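Long-range contacts in capsular polysaccharide export system protein KpsC (Thermosulfurimonas dismutans, PDB 6MGD), which transfers Kdo in beta(2,7) linkage, probably from CMP-activated sugar, in building the conserved glycolipid that carries Gram-negative bacterial capsules: residues I17-P22 with V301-G306; L47-T52 with R68-F73; V118-A123 with S285-V290; V157-V162 with D237-L242. All coordinates share one frame; numbering follows the deposited sequence.

Contact 1: residues I17-P22 with V301-G306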
loop_
_atom_site.group_PDB
_atom_site.type_symbol
_atom_site.label_atom_id
_atom_site.label_comp_id
_atom_site.label_asym_id
_atom_site.label_seq_id
_atom_site.Cartn_x
_atom_site.Cartn_y
_atom_site.Cartn_z
ATOM N N ILE A 17 -18.114 0.235 -3.915
ATOM C CA ILE A 17 -17.859 -1.144 -3.511
ATOM C C ILE A 17 -18.737 -2.103 -4.305
ATOM O O ILE A 17 -18.312 -3.210 -4.658
ATOM C CB ILE A 17 -18.069 -1.296 -1.994
ATOM C CG1 ILE A 17 -17.012 -0.494 -1.236
ATOM C CG2 ILE A 17 -18.018 -2.755 -1.589
ATOM C CD1 ILE A 17 -15.598 -0.792 -1.664
ATOM N N LYS A 18 -19.965 -1.685 -4.617
ATOM C CA LYS A 18 -20.882 -2.547 -5.351
ATOM C C LYS A 18 -20.365 -2.890 -6.743
ATOM O O LYS A 18 -20.796 -3.892 -7.321
ATOM C CB LYS A 18 -22.255 -1.883 -5.434
ATOM C CG LYS A 18 -23.395 -2.852 -5.696
ATOM C CD LYS A 18 -24.738 -2.213 -5.386
ATOM C CE LYS A 18 -24.788 -1.708 -3.951
ATOM N NZ LYS A 18 -26.109 -1.106 -3.610
ATOM N N ARG A 19 -19.450 -2.086 -7.291
ATOM C CA ARG A 19 -18.806 -2.453 -8.549
ATOM C C ARG A 19 -18.010 -3.743 -8.397
ATOM O O ARG A 19 -17.985 -4.580 -9.307
ATOM C CB ARG A 19 -17.897 -1.321 -9.027
ATOM C CG ARG A 19 -18.613 -0.006 -9.274
ATOM C CD ARG A 19 -17.631 1.118 -9.556
ATOM N NE ARG A 19 -16.608 0.725 -10.521
ATOM C CZ ARG A 19 -16.782 0.712 -11.839
ATOM N NH1 ARG A 19 -15.790 0.337 -12.633
ATOM N NH2 ARG A 19 -17.948 1.067 -12.364
ATOM N N PHE A 20 -17.355 -3.921 -7.249
ATOM C CA PHE A 20 -16.562 -5.115 -6.988
ATOM C C PHE A 20 -17.363 -6.207 -6.296
ATOM O O PHE A 20 -17.095 -7.395 -6.513
ATOM C CB PHE A 20 -15.338 -4.754 -6.142
ATOM C CG PHE A 20 -14.447 -3.726 -6.779
ATOM C CD1 PHE A 20 -14.737 -2.376 -6.673
ATOM C CD2 PHE A 20 -13.321 -4.110 -7.487
ATOM C CE1 PHE A 20 -13.923 -1.428 -7.265
ATOM C CE2 PHE A 20 -12.502 -3.168 -8.082
ATOM C CZ PHE A 20 -12.804 -1.824 -7.970
ATOM N N PHE A 21 -18.343 -5.832 -5.474
ATOM C CA PHE A 21 -19.238 -6.776 -4.808
ATOM C C PHE A 21 -20.664 -6.440 -5.224
ATOM O O PHE A 21 -21.346 -5.649 -4.553
ATOM C CB PHE A 21 -19.077 -6.718 -3.290
ATOM C CG PHE A 21 -17.685 -7.017 -2.818
ATOM C CD1 PHE A 21 -17.292 -8.320 -2.559
ATOM C CD2 PHE A 21 -16.770 -5.995 -2.626
ATOM C CE1 PHE A 21 -16.011 -8.599 -2.121
ATOM C CE2 PHE A 21 -15.487 -6.267 -2.188
ATOM C CZ PHE A 21 -15.107 -7.571 -1.936
ATOM N N PRO A 22 -21.156 -7.010 -6.328
ATOM C CA PRO A 22 -22.522 -6.692 -6.774
ATOM C C PRO A 22 -23.608 -7.233 -5.861
ATOM O O PRO A 22 -24.776 -6.857 -6.035
ATOM C CB PRO A 22 -22.594 -7.340 -8.163
ATOM C CG PRO A 22 -21.616 -8.464 -8.095
ATOM C CD PRO A 22 -20.493 -7.980 -7.215
ATOM N N VAL A 301 -11.547 -3.873 -11.788
ATOM C CA VAL A 301 -12.798 -3.766 -12.532
ATOM C C VAL A 301 -12.653 -2.648 -13.554
ATOM O O VAL A 301 -12.208 -1.546 -13.216
ATOM C CB VAL A 301 -14.000 -3.502 -11.605
ATOM C CG1 VAL A 301 -15.216 -3.067 -12.414
ATOM C CG2 VAL A 301 -14.321 -4.747 -10.792
ATOM N N SER A 302 -13.028 -2.935 -14.799
ATOM C CA SER A 302 -12.897 -1.962 -15.875
ATOM C C SER A 302 -13.746 -0.725 -15.608
ATOM O O SER A 302 -14.893 -0.822 -15.163
ATOM C CB SER A 302 -13.308 -2.594 -17.205
ATOM O OG SER A 302 -13.403 -1.614 -18.223
ATOM N N LEU A 303 -13.175 0.447 -15.891
ATOM C CA LEU A 303 -13.922 1.691 -15.747
ATOM C C LEU A 303 -14.948 1.882 -16.855
ATOM O O LEU A 303 -15.892 2.660 -16.678
ATOM C CB LEU A 303 -12.966 2.885 -15.732
ATOM C CG LEU A 303 -11.873 2.928 -14.665
ATOM C CD1 LEU A 303 -10.953 4.114 -14.907
ATOM C CD2 LEU A 303 -12.477 2.995 -13.271
ATOM N N ILE A 304 -14.794 1.191 -17.984
ATOM C CA ILE A 304 -15.632 1.433 -19.153
ATOM C C ILE A 304 -16.888 0.572 -19.103
ATOM O O ILE A 304 -18.008 1.089 -19.178
ATOM C CB ILE A 304 -14.847 1.186 -20.455
ATOM C CG1 ILE A 304 -13.706 2.197 -20.590
ATOM C CG2 ILE A 304 -15.777 1.260 -21.662
ATOM C CD1 ILE A 304 -13.008 2.149 -21.933
ATOM N N ASP A 305 -16.715 -0.748 -18.988
ATOM C CA ASP A 305 -17.847 -1.665 -19.004
ATOM C C ASP A 305 -18.181 -2.268 -17.648
ATOM O O ASP A 305 -19.279 -2.808 -17.490
ATOM C CB ASP A 305 -17.606 -2.804 -20.008
ATOM C CG ASP A 305 -16.230 -3.428 -19.870
ATOM O OD1 ASP A 305 -15.922 -3.981 -18.792
ATOM O OD2 ASP A 305 -15.456 -3.372 -20.850
ATOM N N GLY A 306 -17.276 -2.194 -16.676
ATOM C CA GLY A 306 -17.553 -2.708 -15.350
ATOM C C GLY A 306 -17.257 -4.174 -15.139
ATOM O O GLY A 306 -17.721 -4.745 -14.144
HETATM O O HOH W 1 -18.736 -3.678 -12.240
#
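Two flat groups of helix 11-20, the Arg19 guanidinium and the Phe20 ring, reach the loop that follows strand 298-300. At the guanidinium edge, near its plane, sits the carbonyl of Ser302; Arg19 NH1 gives its O a bent, weak hydrogen bond of 2.9 Å with an N-H...O angle of only 130°. Val301 CG1 approaches the same group obliquely, 3.5 Å from Arg19 NH1. The Phe20 ring also takes its neighbour obliquely, with Val301 CG2 3.5 Å from Phe20 CD2. Val301 thus splits its two methyls between the pair: CG1, anti to the backbone N (chi1 166°), goes to the arginine, and CG2 to the phenylalanine. Leu303 CD2 skirts Arg19 NH1 at 4.3 Å.

The loop is folded back by an ST turn, Ser302 OG accepting from Ile304 N at 3.1 Å, while Glu317 of helix 311-322 bonds both Ser302 OG and Leu303 N. Phe20 also packs on Leu89 of strand 88-92. Strand 298-300 lies at the edge of the six-stranded N-terminal sheet, and the contact joins the loop after it to helix 11-20; a chain end that returns to the N-terminal domain is consistent with a GT-B fold.

Contact 2: residues L47-T52 with R68-F73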
loop_
_atom_site.group_PDB
_atom_site.type_symbol
_atom_site.label_atom_id
_atom_site.label_comp_id
_atom_site.label_asym_id
_atom_site.label_seq_id
_atom_site.Cartn_x
_atom_site.Cartn_y
_atom_site.Cartn_z
ATOM N N LEU A 47 -18.196 -6.236 5.222
ATOM C CA LEU A 47 -17.189 -5.439 4.534
ATOM C C LEU A 47 -16.825 -4.253 5.417
ATOM O O LEU A 47 -17.671 -3.397 5.697
ATOM C CB LEU A 47 -17.695 -4.968 3.171
ATOM C CG LEU A 47 -17.950 -6.070 2.141
ATOM C CD1 LEU A 47 -18.492 -5.498 0.838
ATOM C CD2 LEU A 47 -16.676 -6.861 1.892
ATOM N N VAL A 48 -15.575 -4.211 5.865
ATOM C CA VAL A 48 -15.080 -3.125 6.698
ATOM C C VAL A 48 -13.928 -2.453 5.965
ATOM O O VAL A 48 -13.256 -3.065 5.127
ATOM C CB VAL A 48 -14.644 -3.621 8.098
ATOM C CG1 VAL A 48 -13.255 -4.236 8.053
ATOM C CG2 VAL A 48 -14.704 -2.493 9.115
ATOM N N TRP A 49 -13.710 -1.178 6.274
ATOM C CA TRP A 49 -12.711 -0.372 5.588
ATOM C C TRP A 49 -11.478 -0.211 6.467
ATOM O O TRP A 49 -11.560 0.365 7.558
ATOM C CB TRP A 49 -13.270 0.999 5.212
ATOM C CG TRP A 49 -12.290 1.810 4.431
ATOM C CD1 TRP A 49 -11.428 2.746 4.917
ATOM C CD2 TRP A 49 -12.051 1.737 3.020
ATOM N NE1 TRP A 49 -10.675 3.272 3.896
ATOM C CE2 TRP A 49 -11.038 2.669 2.721
ATOM C CE3 TRP A 49 -12.602 0.981 1.981
ATOM C CZ2 TRP A 49 -10.563 2.864 1.426
ATOM C CZ3 TRP A 49 -12.128 1.176 0.697
ATOM C CH2 TRP A 49 -11.119 2.110 0.431
ATOM N N GLY A 50 -10.345 -0.711 5.984
ATOM C CA GLY A 50 -9.084 -0.478 6.667
ATOM C C GLY A 50 -9.088 -1.048 8.071
ATOM O O GLY A 50 -9.507 -2.185 8.309
ATOM N N SER A 51 -8.621 -0.241 9.020
ATOM C CA SER A 51 -8.514 -0.640 10.421
ATOM C C SER A 51 -9.662 -0.089 11.256
ATOM O O SER A 51 -9.467 0.318 12.405
ATOM C CB SER A 51 -7.172 -0.194 10.990
ATOM O OG SER A 51 -6.101 -0.735 10.235
ATOM N N THR A 52 -10.874 -0.071 10.698
ATOM C CA THR A 52 -12.010 0.504 11.412
ATOM C C THR A 52 -12.319 -0.275 12.684
ATOM O O THR A 52 -12.583 0.319 13.736
ATOM C CB THR A 52 -13.233 0.552 10.495
ATOM O OG1 THR A 52 -12.953 1.399 9.373
ATOM C CG2 THR A 52 -14.441 1.095 11.236
ATOM N N ARG A 68 -11.452 -6.826 5.043
ATOM C CA ARG A 68 -10.898 -5.493 5.237
ATOM C C ARG A 68 -10.526 -4.912 3.878
ATOM O O ARG A 68 -9.654 -5.446 3.185
ATOM C CB ARG A 68 -9.696 -5.540 6.181
ATOM C CG ARG A 68 -10.092 -5.893 7.610
ATOM C CD ARG A 68 -8.900 -6.088 8.530
ATOM N NE ARG A 68 -9.318 -6.179 9.928
ATOM C CZ ARG A 68 -9.748 -7.292 10.516
ATOM N NH1 ARG A 68 -10.109 -7.269 11.790
ATOM N NH2 ARG A 68 -9.818 -8.427 9.835
ATOM N N LEU A 69 -11.199 -3.831 3.497
ATOM C CA LEU A 69 -11.046 -3.223 2.185
ATOM C C LEU A 69 -10.071 -2.053 2.232
ATOM O O LEU A 69 -9.838 -1.443 3.276
ATOM C CB LEU A 69 -12.399 -2.751 1.644
ATOM C CG LEU A 69 -13.504 -3.805 1.536
ATOM C CD1 LEU A 69 -14.761 -3.209 0.929
ATOM C CD2 LEU A 69 -13.033 -4.997 0.723
ATOM N N GLU A 70 -9.510 -1.743 1.066
ATOM C CA GLU A 70 -8.582 -0.634 0.897
ATOM C C GLU A 70 -8.390 -0.413 -0.596
ATOM O O GLU A 70 -8.635 -1.312 -1.407
ATOM C CB GLU A 70 -7.241 -0.910 1.594
ATOM C CG GLU A 70 -6.314 0.292 1.714
ATOM C CD GLU A 70 -7.021 1.533 2.224
ATOM O OE1 GLU A 70 -7.434 2.368 1.389
ATOM O OE2 GLU A 70 -7.168 1.672 3.456
ATOM N N ASP A 71 -7.966 0.798 -0.950
ATOM C CA ASP A 71 -7.705 1.115 -2.347
ATOM C C ASP A 71 -6.592 0.232 -2.897
ATOM O O ASP A 71 -5.726 -0.250 -2.161
ATOM C CB ASP A 71 -7.333 2.591 -2.501
ATOM C CG ASP A 71 -8.493 3.519 -2.196
ATOM O OD1 ASP A 71 -9.647 3.152 -2.505
ATOM O OD2 ASP A 71 -8.252 4.614 -1.646
ATOM N N GLY A 72 -6.622 0.018 -4.208
ATOM C CA GLY A 72 -5.630 -0.805 -4.860
ATOM C C GLY A 72 -4.267 -0.139 -4.890
ATOM O O GLY A 72 -4.056 0.971 -4.402
ATOM N N PHE A 73 -3.314 -0.851 -5.488
ATOM C CA PHE A 73 -1.964 -0.325 -5.635
ATOM C C PHE A 73 -1.744 0.379 -6.967
ATOM O O PHE A 73 -1.025 1.383 -7.012
ATOM C CB PHE A 73 -0.940 -1.453 -5.480
ATOM C CG PHE A 73 -0.907 -2.063 -4.111
ATOM C CD1 PHE A 73 -1.088 -1.281 -2.982
ATOM C CD2 PHE A 73 -0.698 -3.424 -3.951
ATOM C CE1 PHE A 73 -1.056 -1.844 -1.716
ATOM C CE2 PHE A 73 -0.665 -3.992 -2.690
ATOM C CZ PHE A 73 -0.844 -3.202 -1.572
#
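Trp49 lies across strand 64-71, with Leu69 O and Glu70 CA over one face of its indole. The Glu70 CA-H makes a CH-pi contact, CA 4.0 Å from the centroid of the six-membered Trp49 ring and 21° off the normal. Glu70 OE1 comes to Trp49 CZ2 from that same side, well out of the ring plane, at 3.2 Å. At the edge, near the plane, Asp71 OD1 meets Trp49 CH2 at 3.4 Å. Both carboxylates are steeply turned to the indole. Trp49 CG stands anti to the backbone N (chi1 -176°), which carries the ring over the neighbouring strand, its CE3 against Leu69 CB.

Backbone bonds set this register: Leu69 N to Val48 O at 2.7 Å and Gly50 N to Leu69 O at 2.9 Å. Beyond them, Asp71 N holds Glu70 OE1, and Lys13 adds a cation-pi contact to the indole. On the opposite face of the sheet from Trp49 and Leu69, Val48 and Arg68 lie side by side, and Arg68 continues to a salt bridge with Glu54. A type II' turn from Trp49 to Thr52 leads into helix 52-56. Parallel strands joined through that helix form a beta-alpha-beta unit, consistent with the N-terminal Rossmann-like domain of a GT-B enzyme.

Contact 3: residues V118-A123 with S285-V290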
loop_
_atom_site.group_PDB
_atom_site.type_symbol
_atom_site.label_atom_id
_atom_site.label_comp_id
_atom_site.label_asym_id
_atom_site.label_seq_id
_atom_site.Cartn_x
_atom_site.Cartn_y
_atom_site.Cartn_z
ATOM N N VAL A 118 4.019 -18.822 -15.848
ATOM C CA VAL A 118 3.199 -17.903 -16.634
ATOM C C VAL A 118 3.002 -16.585 -15.892
ATOM O O VAL A 118 3.127 -15.503 -16.478
ATOM C CB VAL A 118 1.854 -18.558 -16.992
ATOM C CG1 VAL A 118 0.927 -17.549 -17.655
ATOM C CG2 VAL A 118 2.079 -19.756 -17.903
ATOM N N ILE A 119 2.689 -16.652 -14.595
ATOM C CA ILE A 119 2.449 -15.432 -13.833
ATOM C C ILE A 119 3.733 -14.632 -13.638
ATOM O O ILE A 119 3.677 -13.409 -13.460
ATOM C CB ILE A 119 1.784 -15.758 -12.481
ATOM C CG1 ILE A 119 1.215 -14.488 -11.844
ATOM C CG2 ILE A 119 2.770 -16.430 -11.536
ATOM C CD1 ILE A 119 0.407 -14.739 -10.596
ATOM N N LEU A 120 4.895 -15.287 -13.679
ATOM C CA LEU A 120 6.150 -14.547 -13.612
ATOM C C LEU A 120 6.382 -13.728 -14.875
ATOM O O LEU A 120 7.010 -12.665 -14.813
ATOM C CB LEU A 120 7.317 -15.504 -13.375
ATOM C CG LEU A 120 7.360 -16.174 -12.002
ATOM C CD1 LEU A 120 8.560 -17.102 -11.895
ATOM C CD2 LEU A 120 7.381 -15.125 -10.899
ATOM N N GLU A 121 5.890 -14.204 -16.022
ATOM C CA GLU A 121 5.993 -13.425 -17.251
ATOM C C GLU A 121 5.193 -12.134 -17.144
ATOM O O GLU A 121 5.701 -11.049 -17.451
ATOM C CB GLU A 121 5.513 -14.248 -18.448
ATOM C CG GLU A 121 6.110 -15.640 -18.557
ATOM C CD GLU A 121 7.621 -15.632 -18.669
ATOM O OE1 GLU A 121 8.256 -16.599 -18.197
ATOM O OE2 GLU A 121 8.177 -14.661 -19.228
ATOM N N ARG A 122 3.933 -12.235 -16.713
ATOM C CA ARG A 122 3.097 -11.048 -16.570
ATOM C C ARG A 122 3.715 -10.053 -15.597
ATOM O O ARG A 122 3.708 -8.843 -15.849
ATOM C CB ARG A 122 1.699 -11.443 -16.102
ATOM C CG ARG A 122 0.950 -12.370 -17.038
ATOM C CD ARG A 122 -0.317 -12.852 -16.363
ATOM N NE ARG A 122 -0.988 -11.758 -15.664
ATOM C CZ ARG A 122 -1.896 -11.926 -14.710
ATOM N NH1 ARG A 122 -2.242 -13.148 -14.331
ATOM N NH2 ARG A 122 -2.454 -10.872 -14.130
ATOM N N ALA A 123 4.254 -10.547 -14.478
ATOM C CA ALA A 123 4.890 -9.661 -13.508
ATOM C C ALA A 123 6.039 -8.889 -14.139
ATOM O O ALA A 123 6.217 -7.696 -13.871
ATOM C CB ALA A 123 5.378 -10.465 -12.303
ATOM N N SER A 285 12.043 -12.277 -5.005
ATOM C CA SER A 285 12.480 -11.472 -6.134
ATOM C C SER A 285 11.419 -10.425 -6.451
ATOM O O SER A 285 10.271 -10.514 -6.010
ATOM C CB SER A 285 12.756 -12.347 -7.360
ATOM O OG SER A 285 11.548 -12.785 -7.956
ATOM N N LEU A 286 11.820 -9.415 -7.226
ATOM C CA LEU A 286 10.888 -8.344 -7.570
ATOM C C LEU A 286 9.674 -8.876 -8.322
ATOM O O LEU A 286 8.568 -8.347 -8.167
ATOM C CB LEU A 286 11.601 -7.270 -8.393
ATOM C CG LEU A 286 10.796 -6.001 -8.684
ATOM C CD1 LEU A 286 10.407 -5.308 -7.390
ATOM C CD2 LEU A 286 11.572 -5.056 -9.591
ATOM N N GLN A 287 9.855 -9.927 -9.128
ATOM C CA GLN A 287 8.726 -10.504 -9.851
ATOM C C GLN A 287 7.771 -11.221 -8.906
ATOM O O GLN A 287 6.548 -11.132 -9.069
ATOM C CB GLN A 287 9.231 -11.458 -10.932
ATOM C CG GLN A 287 10.060 -10.782 -12.009
ATOM C CD GLN A 287 10.787 -11.777 -12.886
ATOM O OE1 GLN A 287 10.506 -12.975 -12.851
ATOM N NE2 GLN A 287 11.734 -11.286 -13.676
ATOM N N GLU A 288 8.306 -11.943 -7.918
ATOM C CA GLU A 288 7.444 -12.586 -6.931
ATOM C C GLU A 288 6.631 -11.551 -6.163
ATOM O O GLU A 288 5.430 -11.738 -5.937
ATOM C CB GLU A 288 8.281 -13.436 -5.972
ATOM C CG GLU A 288 9.146 -14.484 -6.660
ATOM C CD GLU A 288 9.947 -15.321 -5.679
ATOM O OE1 GLU A 288 9.387 -16.288 -5.120
ATOM O OE2 GLU A 288 11.136 -15.007 -5.461
ATOM N N LEU A 289 7.269 -10.445 -5.771
ATOM C CA LEU A 289 6.561 -9.376 -5.074
ATOM C C LEU A 289 5.457 -8.793 -5.950
ATOM O O LEU A 289 4.311 -8.642 -5.511
ATOM C CB LEU A 289 7.548 -8.284 -4.657
ATOM C CG LEU A 289 7.334 -7.505 -3.352
ATOM C CD1 LEU A 289 7.901 -6.092 -3.473
ATOM C CD2 LEU A 289 5.875 -7.468 -2.914
ATOM N N VAL A 290 5.789 -8.466 -7.201
ATOM C CA VAL A 290 4.818 -7.849 -8.099
ATOM C C VAL A 290 3.684 -8.817 -8.415
ATOM O O VAL A 290 2.504 -8.443 -8.374
ATOM C CB VAL A 290 5.524 -7.353 -9.375
ATOM C CG1 VAL A 290 4.507 -7.016 -10.460
ATOM C CG2 VAL A 290 6.390 -6.142 -9.053
#
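Ala123 is where helix 117-132 comes down on the first turns of helix 286-296. Its CB points at the other helix and lies 3.5 Å from the carbonyl O of Gln287, with Val290 CG1 4.0 Å away on the next turn. That Val290 methyl also reaches the carbonyl O of Ala123. So small a side chain lets the backbones close to 5.4 Å between the CA atoms of Ala123 and Gln287, although the axes of the two short segments stay 8.7 Å apart. Ala123 also touches Ala291, and Val290 meets Ile127.

One turn back, the fit is slacker. Leu120 and Gln287 cross at about a right angle, with Leu120 CD2 4.1 Å from Gln287 CB. Gln287 CG stands anti to its carbonyl carbon (chi1 -63°), and the extended chain beyond it brings OE1 alongside Leu120, 4.1 Å from Leu120 CB, without a hydrogen bond. Its amide nitrogen instead makes a weak bond to Gln124. No hydrogen bond joins the two segments on this partly exposed flank or at the tight crossing.

The start of the second helix is fixed separately by a capping box: Ser285 N gives Glu288 OE2 a bond of 2.9 Å, met from above the carboxylate plane, while Glu288 N returns a weak one to Ser285 OG. Glu288 OE1 goes on to a salt bridge with Arg113. The short segments cross at 93°, a near-perpendicular packing of helix 117-132 against the capped N-terminal end of helix 286-296, with small Ala123 at the crossing.

Contact 4: residues V157-V162 with D237-L242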
loop_
_atom_site.group_PDB
_atom_site.type_symbol
_atom_site.label_atom_id
_atom_site.label_comp_id
_atom_site.label_asym_id
_atom_site.label_seq_id
_atom_site.Cartn_x
_atom_site.Cartn_y
_atom_site.Cartn_z
ATOM N N VAL A 157 16.493 10.341 -0.835
ATOM C CA VAL A 157 15.180 10.976 -0.893
ATOM C C VAL A 157 14.296 10.355 0.179
ATOM O O VAL A 157 14.324 9.139 0.398
ATOM C CB VAL A 157 14.529 10.837 -2.289
ATOM C CG1 VAL A 157 14.267 9.378 -2.630
ATOM C CG2 VAL A 157 13.239 11.651 -2.380
ATOM N N VAL A 158 13.522 11.198 0.856
ATOM C CA VAL A 158 12.616 10.760 1.915
ATOM C C VAL A 158 11.227 11.323 1.641
ATOM O O VAL A 158 11.023 12.540 1.744
ATOM C CB VAL A 158 13.122 11.190 3.304
ATOM C CG1 VAL A 158 12.073 10.899 4.370
ATOM C CG2 VAL A 158 14.430 10.491 3.641
ATOM N N PRO A 159 10.251 10.487 1.279
ATOM C CA PRO A 159 8.881 10.979 1.063
ATOM C C PRO A 159 8.139 11.063 2.388
ATOM O O PRO A 159 8.010 10.069 3.104
ATOM C CB PRO A 159 8.269 9.919 0.139
ATOM C CG PRO A 159 9.003 8.667 0.486
ATOM C CD PRO A 159 10.402 9.072 0.896
ATOM N N GLY A 160 7.665 12.260 2.720
ATOM C CA GLY A 160 6.869 12.421 3.919
ATOM C C GLY A 160 5.496 11.792 3.777
ATOM O O GLY A 160 4.954 11.653 2.680
ATOM N N GLN A 161 4.928 11.406 4.914
ATOM C CA GLN A 161 3.602 10.813 4.967
ATOM C C GLN A 161 2.697 11.649 5.860
ATOM O O GLN A 161 3.157 12.482 6.644
ATOM C CB GLN A 161 3.648 9.373 5.498
ATOM C CG GLN A 161 4.470 8.406 4.667
ATOM C CD GLN A 161 4.459 7.003 5.247
ATOM O OE1 GLN A 161 5.483 6.320 5.271
ATOM N NE2 GLN A 161 3.295 6.567 5.718
ATOM N N VAL A 162 1.396 11.415 5.732
ATOM C CA VAL A 162 0.435 11.944 6.693
ATOM C C VAL A 162 0.538 11.097 7.953
ATOM O O VAL A 162 0.314 9.882 7.915
ATOM C CB VAL A 162 -0.988 11.932 6.121
ATOM C CG1 VAL A 162 -1.879 12.892 6.899
ATOM C CG2 VAL A 162 -0.963 12.287 4.645
ATOM N N ASP A 237 19.858 8.214 -5.457
ATOM C CA ASP A 237 20.644 6.991 -5.344
ATOM C C ASP A 237 19.920 5.945 -4.504
ATOM O O ASP A 237 19.905 4.762 -4.861
ATOM C CB ASP A 237 22.015 7.299 -4.741
ATOM C CG ASP A 237 22.880 8.144 -5.656
ATOM O OD1 ASP A 237 23.020 7.783 -6.844
ATOM O OD2 ASP A 237 23.416 9.172 -5.188
ATOM N N GLU A 238 19.321 6.365 -3.389
ATOM C CA GLU A 238 18.572 5.481 -2.510
ATOM C C GLU A 238 17.323 6.202 -2.019
ATOM O O GLU A 238 17.303 7.432 -1.906
ATOM C CB GLU A 238 19.414 5.022 -1.309
ATOM C CG GLU A 238 20.680 4.258 -1.673
ATOM C CD GLU A 238 21.516 3.894 -0.456
ATOM O OE1 GLU A 238 21.164 4.325 0.663
ATOM O OE2 GLU A 238 22.524 3.175 -0.620
ATOM N N VAL A 239 16.282 5.425 -1.723
ATOM C CA VAL A 239 15.014 5.946 -1.218
ATOM C C VAL A 239 14.817 5.429 0.203
ATOM O O VAL A 239 14.821 4.213 0.433
ATOM C CB VAL A 239 13.837 5.538 -2.118
ATOM C CG1 VAL A 239 12.556 6.220 -1.660
ATOM C CG2 VAL A 239 14.136 5.870 -3.567
ATOM N N HIS A 240 14.637 6.341 1.156
ATOM C CA HIS A 240 14.465 5.984 2.562
ATOM C C HIS A 240 13.068 6.387 3.013
ATOM O O HIS A 240 12.737 7.577 3.032
ATOM C CB HIS A 240 15.535 6.645 3.434
ATOM C CG HIS A 240 16.918 6.120 3.194
ATOM N ND1 HIS A 240 17.834 5.945 4.208
ATOM C CD2 HIS A 240 17.541 5.736 2.054
ATOM C CE1 HIS A 240 18.961 5.473 3.704
ATOM N NE2 HIS A 240 18.809 5.336 2.399
ATOM N N VAL A 241 12.255 5.395 3.385
ATOM C CA VAL A 241 10.848 5.600 3.697
ATOM C C VAL A 241 10.545 5.031 5.078
ATOM O O VAL A 241 11.375 4.373 5.706
ATOM C CB VAL A 241 9.919 4.958 2.646
ATOM C CG1 VAL A 241 10.325 5.380 1.244
ATOM C CG2 VAL A 241 9.939 3.442 2.779
ATOM N N LEU A 242 9.325 5.299 5.544
ATOM C CA LEU A 242 8.792 4.657 6.740
ATOM C C LEU A 242 7.891 3.499 6.320
ATOM O O LEU A 242 8.322 2.342 6.317
ATOM C CB LEU A 242 8.036 5.668 7.607
ATOM C CG LEU A 242 7.685 5.265 9.046
ATOM C CD1 LEU A 242 8.928 4.842 9.818
ATOM C CD2 LEU A 242 6.972 6.404 9.769
#
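Val157 and Val239 stand side by side on one face of the parallel sheet, CG1 of the first 3.6 Å from CG2 of the second. Their strands are tied by Val157 N to Glu238 O at 3.2 Å and by a nearly straight bond, 172°, from His240 N to Val157 O at 2.9 Å. On the same face Pro159 CG packs against Val241 CG1 at 3.6 Å, and Pro159 also touches Phe246 of helix 246-253.

His240 can be followed outward on the other face. Its CB rests 4.0 Å from Val158 CG2, next to Val185 of helix 178-188. CG lies anti to the carbonyl carbon (chi1 -68°), which turns the imidazole back along its own strand. Strands 155-159 and 238-241 are central neighbours in a parallel sheet consistent with the C-terminal Rossmann-like domain of a GT-B fold. Further out, ND1 is bonded to the hydroxyl of Tyr260, and His240 NE2 gives Glu238 OE1 a bond of 3.1 Å, in the ring plane and onto the anti lone pair. Both ring nitrogens are thereby engaged, which should hold the ring in this orientation; Glu238 also holds Lys154 through OE2. Past the strand ends, Gln161 OE1 passes 3.5 Å from Leu242 CB on its way to Thr243 N.

Contacts 1 and 2 share one apolar layer: Ile17 CD1 lies 3.6 Å from Leu69 CD1, and Phe21 CD2 is 3.9 Å from Leu47 CD1, which sets helix 11-20 on the strands of contact 2. Contact 4 belongs to the other sheet, its centre 24 Å from that of contact 2 and on the opposite side of the chain's centre. Contact 3 stands about 25 Å, centre to centre, from contacts 1 and 4; helix 286-296 nevertheless reaches contact 2, since Phe73 packs on Ala293 and Leu294. Contacts 2, 3 and 4 are all nested within the loop closed by contact 1. In GT-B enzymes the active site lies in the cleft between the two domains, so here it probably falls between contacts 2 and 4.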